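Local coordinates for protein aldehyde dehydrogenase (Bartonella henselae, PDB 3I44) that probably oxidises aldehydes to carboxylic acids with a nicotinamide cofactor, as other members of the aldehyde dehydrogenase family do, at residues Ala276-Ala281 with Arg308-Gln313; Ala314-Ala319 with Leu411-Thr416. The protein carries 1 engineered substitution. All coordinates share one frame; numbering follows the deposited sequence.

Interaction 1: residues Ala276-Ala281 with Arg308-Gln313; sequences ANIIFA and RMLVEQ
N277 and I279 on one strand, and R308, L310 and E312 on the other, supply the backbone bonds that join 276-279 to 308-312 in parallel. N277 and I279 give N-H to the carbonyls of R308 and L310, with N277 N 2.8 Å from R308 O, and their own carbonyls take the N-H groups of L310 and E312, with E312 N 3.0 Å from I279 O, the usual parallel pattern.

A side chain extends the pairing beyond the strand. E312, its CG anti to the backbone N (chi1 -171°) and its chain extended, brings OE2 to 2.7 Å from A281 N. The bond uses the anti lone pair of OE2 and is nearly straight, 165° at the hydrogen. E312 OE2 also lies in the plane of the F280 ring at its edge, 3.4 Å from F280 CD1, with carboxylate and ring planes almost perpendicular. The slightly positive edge of the ring probably favours a carboxylate oxygen here.

Apolar contacts form on both faces. L310 CD1 touches both A276 CB, at 4.0 Å, and I278 CG1; on the other face I279 CD1 lies 3.8 Å from M309 CG, where flexible methionine can mould itself to the branched neighbour. Small A276 lets the R308 guanidinium pass with one face over A276 CB, R308 NH2 lying 3.6 Å from it; K274 O, L423 O and A424 O accept hydrogen bonds from the guanidinium. With helix 287-296 as the crossover, these strands form a beta-alpha-beta unit in the mainly parallel sheet of what is, by family, the aldehyde dehydrogenase catalytic domain.

Interaction 2: residues Ala314-Ala319 with Leu411-Thr416; sequences AIYDKA and LLPFNT
With CG of Y316 trans to the backbone N (chi1 -176°), the tyrosine ring swings from the first turn of helix 316-329 to lie against P413; in L411 a different rotamer, CG anti to the carbonyl carbon (chi1 -84°), carries CD2 towards A319.

The ring and the proline form the main contact. P413 CB sits 3.8 Å from the centroid of the Y316 ring and only 12° off its normal, a CH-pi contact over the face. The pyrrolidine then follows the long axis of the phenol over the same face, and P413 CD comes within 3.6 Å of Y316 CZ. Proline suits the place because its rigid ring presents several polarised C-H groups to an aromatic surface. L411 meets the tyrosine differently, placing L411 CB near the ring plane at its edge, 4.3 Å from Y316 CE1. The tyrosine hydroxyl forms a hydrogen bond with D392 OD1, which should limit the ring's freedom to shift.

One turn on, A319 faces the same strand. Its methyl is short enough to bring the helix backbone close, so that L411 CD2 lies 3.8 Å from A319 C and 4.1 Å from A319 CB. I315, at the N-cap position, accepts the N-H of A319 through its carbonyl (A319 N to I315 O, 2.8 Å), closing the turn that spaces Y316 and A319 along one helix face. No hydrogen bond links the two segments; side-chain packing joins them. Such a helix, laid by its apolar face on the strands of a mainly parallel sheet, is characteristic of layered alpha/beta folds, to which the aldehyde dehydrogenase domains belong.

From the N terminus, the chain lays down strand 276-279, passes through helix 287-296 and returns as strand 308-312, where interaction 1 closes a loop of 26 residues. It turns almost at once into helix 316-329. Interaction 2 closes much later, over 91 intervening residues, when strand 408-414 arrives to pack against the start of that helix. The two loops follow in series, neither nested nor crossed, yet their contacts lie side by side: strand 408-414 joins the edge of 308-312 away from 276-279, with V311 O 2.9 Å from F414 N in a probable hydrogen bond. Together they tie three neighbouring strands and a helix into one layered block.

Interaction 1: residues Ala276-Ala281 with Arg308-Gln313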
loop_
_atom_site.group_PDB
_atom_site.type_symbol
_atom_site.label_atom_id
_atom_site.label_comp_id
_atom_site.label_asym_id
_atom_site.label_seq_id
_atom_site.Cartn_x
_atom_site.Cartn_y
_atom_site.Cartn_z
ATOM N N ALA A 276 18.661 -9.613 -12.882
ATOM C CA ALA A 276 19.197 -10.179 -14.101
ATOM C C ALA A 276 19.783 -9.061 -14.993
ATOM O O ALA A 276 19.223 -7.961 -15.076
ATOM C CB ALA A 276 18.134 -10.904 -14.816
ATOM N N ASN A 277 20.927 -9.355 -15.622
ATOM C CA ASN A 277 21.587 -8.503 -16.632
ATOM C C ASN A 277 21.671 -9.306 -17.925
ATOM O O ASN A 277 22.539 -10.206 -18.060
ATOM C CB ASN A 277 22.990 -8.101 -16.174
ATOM C CG ASN A 277 23.639 -7.035 -17.079
ATOM O OD1 ASN A 277 23.048 -6.599 -18.064
ATOM N ND2 ASN A 277 24.859 -6.606 -16.717
ATOM N N ILE A 278 20.756 -8.996 -18.852
ATOM C CA ILE A 278 20.650 -9.677 -20.116
ATOM C C ILE A 278 21.544 -8.996 -21.141
ATOM O O ILE A 278 21.298 -7.845 -21.556
ATOM C CB ILE A 278 19.219 -9.714 -20.641
ATOM C CG1 ILE A 278 18.299 -10.432 -19.657
ATOM C CG2 ILE A 278 19.185 -10.371 -22.021
ATOM C CD1 ILE A 278 16.754 -10.260 -19.966
ATOM N N ILE A 279 22.589 -9.715 -21.542
ATOM C CA ILE A 279 23.620 -9.169 -22.458
ATOM C C ILE A 279 23.582 -9.944 -23.766
ATOM O O ILE A 279 23.866 -11.140 -23.821
ATOM C CB ILE A 279 25.014 -9.207 -21.852
ATOM C CG1 ILE A 279 24.981 -8.525 -20.475
ATOM C CG2 ILE A 279 26.046 -8.537 -22.790
ATOM C CD1 ILE A 279 26.337 -8.367 -19.811
ATOM N N PHE A 280 23.155 -9.252 -24.807
ATOM C CA PHE A 280 23.103 -9.810 -26.143
ATOM C C PHE A 280 24.451 -9.675 -26.831
ATOM O O PHE A 280 25.270 -8.844 -26.449
ATOM C CB PHE A 280 22.018 -9.120 -26.972
ATOM C CG PHE A 280 20.632 -9.527 -26.598
ATOM C CD1 PHE A 280 20.054 -10.664 -27.161
ATOM C CD2 PHE A 280 19.904 -8.800 -25.657
ATOM C CE1 PHE A 280 18.787 -11.046 -26.826
ATOM C CE2 PHE A 280 18.626 -9.194 -25.297
ATOM C CZ PHE A 280 18.054 -10.306 -25.892
ATOM N N ALA A 281 24.662 -10.518 -27.853
ATOM C CA ALA A 281 25.889 -10.481 -28.681
ATOM C C ALA A 281 26.141 -9.096 -29.319
ATOM O O ALA A 281 27.277 -8.727 -29.625
ATOM C CB ALA A 281 25.846 -11.594 -29.768
ATOM N N ARG A 308 22.871 -11.798 -11.690
ATOM C CA ARG A 308 22.682 -12.909 -12.628
ATOM C C ARG A 308 22.918 -12.385 -14.034
ATOM O O ARG A 308 22.098 -11.630 -14.581
ATOM C CB ARG A 308 21.287 -13.513 -12.541
ATOM C CG ARG A 308 20.984 -14.184 -11.195
ATOM C CD ARG A 308 19.560 -14.716 -11.204
ATOM N NE ARG A 308 18.574 -13.631 -11.307
ATOM C CZ ARG A 308 17.426 -13.688 -11.980
ATOM N NH1 ARG A 308 17.074 -14.777 -12.645
ATOM N NH2 ARG A 308 16.636 -12.614 -12.029
ATOM N N MET A 309 24.053 -12.753 -14.617
ATOM C CA MET A 309 24.377 -12.291 -15.955
ATOM C C MET A 309 23.957 -13.355 -16.944
ATOM O O MET A 309 24.528 -14.464 -16.953
ATOM C CB MET A 309 25.856 -11.974 -16.062
ATOM C CG MET A 309 26.264 -11.293 -17.391
ATOM S SD MET A 309 28.054 -10.939 -17.518
ATOM C CE MET A 309 28.263 -9.441 -16.581
ATOM N N LEU A 310 22.966 -13.021 -17.778
ATOM C CA LEU A 310 22.401 -13.952 -18.754
ATOM C C LEU A 310 22.938 -13.525 -20.111
ATOM O O LEU A 310 22.643 -12.427 -20.579
ATOM C CB LEU A 310 20.862 -13.953 -18.706
ATOM C CG LEU A 310 20.180 -13.872 -17.312
ATOM C CD1 LEU A 310 18.678 -13.831 -17.455
ATOM C CD2 LEU A 310 20.576 -15.031 -16.386
ATOM N N VAL A 311 23.778 -14.371 -20.706
ATOM C CA VAL A 311 24.538 -14.016 -21.907
ATOM C C VAL A 311 24.133 -14.838 -23.131
ATOM O O VAL A 311 24.009 -16.079 -23.071
ATOM C CB VAL A 311 26.048 -14.169 -21.669
ATOM C CG1 VAL A 311 26.845 -13.638 -22.883
ATOM C CG2 VAL A 311 26.460 -13.424 -20.395
ATOM N N GLU A 312 23.902 -14.149 -24.240
ATOM C CA GLU A 312 23.576 -14.831 -25.482
ATOM C C GLU A 312 24.693 -15.856 -25.814
ATOM O O GLU A 312 25.880 -15.607 -25.592
ATOM C CB GLU A 312 23.353 -13.814 -26.599
ATOM C CG GLU A 312 22.802 -14.391 -27.900
ATOM C CD GLU A 312 22.250 -13.304 -28.850
ATOM O OE1 GLU A 312 21.375 -13.639 -29.653
ATOM O OE2 GLU A 312 22.634 -12.113 -28.769
ATOM N N GLN A 313 24.298 -17.042 -26.275
ATOM C CA GLN A 313 25.235 -18.180 -26.456
ATOM C C GLN A 313 26.497 -17.780 -27.210
ATOM O O GLN A 313 27.607 -18.027 -26.735
ATOM C CB GLN A 313 24.541 -19.351 -27.176
ATOM C CG GLN A 313 25.387 -20.627 -27.254
ATOM C CD GLN A 313 25.680 -21.199 -25.887
ATOM O OE1 GLN A 313 26.829 -21.214 -25.436
ATOM N NE2 GLN A 313 24.632 -21.658 -25.203
#

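Interaction 2: residues Ala314-Ala319 with Leu411-Thr416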
loop_
_atom_site.group_PDB
_atom_site.type_symbol
_atom_site.label_atom_id
_atom_site.label_comp_id
_atom_site.label_asym_id
_atom_site.label_seq_id
_atom_site.Cartn_x
_atom_site.Cartn_y
_atom_site.Cartn_z
ATOM N N ALA A 314 26.312 -17.095 -28.341
ATOM C CA ALA A 314 27.430 -16.618 -29.177
ATOM C C ALA A 314 28.548 -15.906 -28.410
ATOM O O ALA A 314 29.672 -15.995 -28.822
ATOM C CB ALA A 314 26.917 -15.713 -30.298
ATOM N N ILE A 315 28.268 -15.186 -27.315
ATOM C CA ILE A 315 29.346 -14.458 -26.595
ATOM C C ILE A 315 29.580 -14.962 -25.163
ATOM O O ILE A 315 30.251 -14.315 -24.346
ATOM C CB ILE A 315 29.141 -12.919 -26.600
ATOM C CG1 ILE A 315 27.782 -12.565 -26.006
ATOM C CG2 ILE A 315 29.290 -12.334 -28.058
ATOM C CD1 ILE A 315 27.735 -11.210 -25.358
ATOM N N TYR A 316 29.053 -16.149 -24.877
ATOM C CA TYR A 316 29.172 -16.759 -23.555
ATOM C C TYR A 316 30.632 -17.020 -23.151
ATOM O O TYR A 316 31.056 -16.664 -22.046
ATOM C CB TYR A 316 28.345 -18.053 -23.536
ATOM C CG TYR A 316 28.283 -18.756 -22.206
ATOM C CD1 TYR A 316 28.019 -18.053 -21.033
ATOM C CD2 TYR A 316 28.468 -20.148 -22.120
ATOM C CE1 TYR A 316 27.952 -18.709 -19.811
ATOM C CE2 TYR A 316 28.386 -20.814 -20.902
ATOM C CZ TYR A 316 28.136 -20.093 -19.752
ATOM O OH TYR A 316 28.069 -20.733 -18.547
ATOM N N ASP A 317 31.420 -17.623 -24.040
ATOM C CA ASP A 317 32.849 -17.845 -23.737
ATOM C C ASP A 317 33.576 -16.530 -23.508
ATOM O O ASP A 317 34.363 -16.397 -22.541
ATOM C CB ASP A 317 33.543 -18.671 -24.848
ATOM C CG ASP A 317 33.141 -20.144 -24.828
ATOM O OD1 ASP A 317 32.599 -20.650 -23.810
ATOM O OD2 ASP A 317 33.372 -20.815 -25.855
ATOM N N LYS A 318 33.297 -15.547 -24.364
ATOM C CA LYS A 318 33.841 -14.193 -24.163
ATOM C C LYS A 318 33.436 -13.578 -22.801
ATOM O O LYS A 318 34.252 -12.948 -22.101
ATOM C CB LYS A 318 33.411 -13.272 -25.313
ATOM C CG LYS A 318 33.948 -11.861 -25.184
ATOM C CD LYS A 318 33.757 -11.098 -26.480
ATOM C CE LYS A 318 34.445 -9.748 -26.421
ATOM N NZ LYS A 318 34.422 -9.086 -27.778
ATOM N N ALA A 319 32.178 -13.776 -22.420
ATOM C CA ALA A 319 31.687 -13.283 -21.125
ATOM C C ALA A 319 32.466 -13.892 -19.955
ATOM O O ALA A 319 32.919 -13.171 -19.040
ATOM C CB ALA A 319 30.174 -13.543 -20.983
ATOM N N LEU A 411 27.044 -16.443 -13.966
ATOM C CA LEU A 411 26.836 -16.410 -15.432
ATOM C C LEU A 411 26.167 -17.668 -15.906
ATOM O O LEU A 411 26.479 -18.778 -15.421
ATOM C CB LEU A 411 28.164 -16.317 -16.211
ATOM C CG LEU A 411 28.829 -14.978 -16.450
ATOM C CD1 LEU A 411 29.051 -14.331 -15.107
ATOM C CD2 LEU A 411 30.157 -15.149 -17.219
ATOM N N LEU A 412 25.300 -17.502 -16.890
ATOM C CA LEU A 412 24.733 -18.608 -17.632
ATOM C C LEU A 412 24.301 -18.110 -19.020
ATOM O O LEU A 412 24.083 -16.916 -19.207
ATOM C CB LEU A 412 23.551 -19.202 -16.894
ATOM C CG LEU A 412 22.473 -18.258 -16.361
ATOM C CD1 LEU A 412 21.194 -19.043 -16.273
ATOM C CD2 LEU A 412 22.841 -17.619 -14.961
ATOM N N PRO A 413 24.218 -19.013 -20.004
ATOM C CA PRO A 413 23.852 -18.616 -21.362
ATOM C C PRO A 413 22.371 -18.720 -21.658
ATOM O O PRO A 413 21.625 -19.391 -20.937
ATOM C CB PRO A 413 24.603 -19.630 -22.224
ATOM C CG PRO A 413 24.521 -20.888 -21.416
ATOM C CD PRO A 413 24.607 -20.434 -19.942
ATOM N N PHE A 414 21.940 -18.034 -22.712
ATOM C CA PHE A 414 20.621 -18.272 -23.283
ATOM C C PHE A 414 20.735 -18.333 -24.793
ATOM O O PHE A 414 21.690 -17.819 -25.362
ATOM C CB PHE A 414 19.602 -17.214 -22.855
ATOM C CG PHE A 414 19.849 -15.854 -23.425
ATOM C CD1 PHE A 414 19.321 -15.495 -24.672
ATOM C CD2 PHE A 414 20.603 -14.925 -22.728
ATOM C CE1 PHE A 414 19.552 -14.228 -25.202
ATOM C CE2 PHE A 414 20.834 -13.657 -23.249
ATOM C CZ PHE A 414 20.298 -13.303 -24.478
ATOM N N ASN A 415 19.728 -18.939 -25.417
ATOM C CA ASN A 415 19.679 -19.100 -26.861
ATOM C C ASN A 415 18.610 -18.283 -27.558
ATOM O O ASN A 415 18.822 -17.865 -28.685
ATOM C CB ASN A 415 19.504 -20.574 -27.195
ATOM C CG ASN A 415 20.726 -21.389 -26.822
ATOM O OD1 ASN A 415 21.802 -21.214 -27.400
ATOM N ND2 ASN A 415 20.574 -22.265 -25.827
ATOM N N THR A 416 17.473 -18.043 -26.911
ATOM C CA THR A 416 16.431 -17.226 -27.514
ATOM C C THR A 416 15.985 -16.086 -26.597
ATOM O O THR A 416 16.237 -16.095 -25.368
ATOM C CB THR A 416 15.187 -18.058 -27.819
ATOM O OG1 THR A 416 14.660 -18.550 -26.585
ATOM C CG2 THR A 416 15.493 -19.225 -28.768
#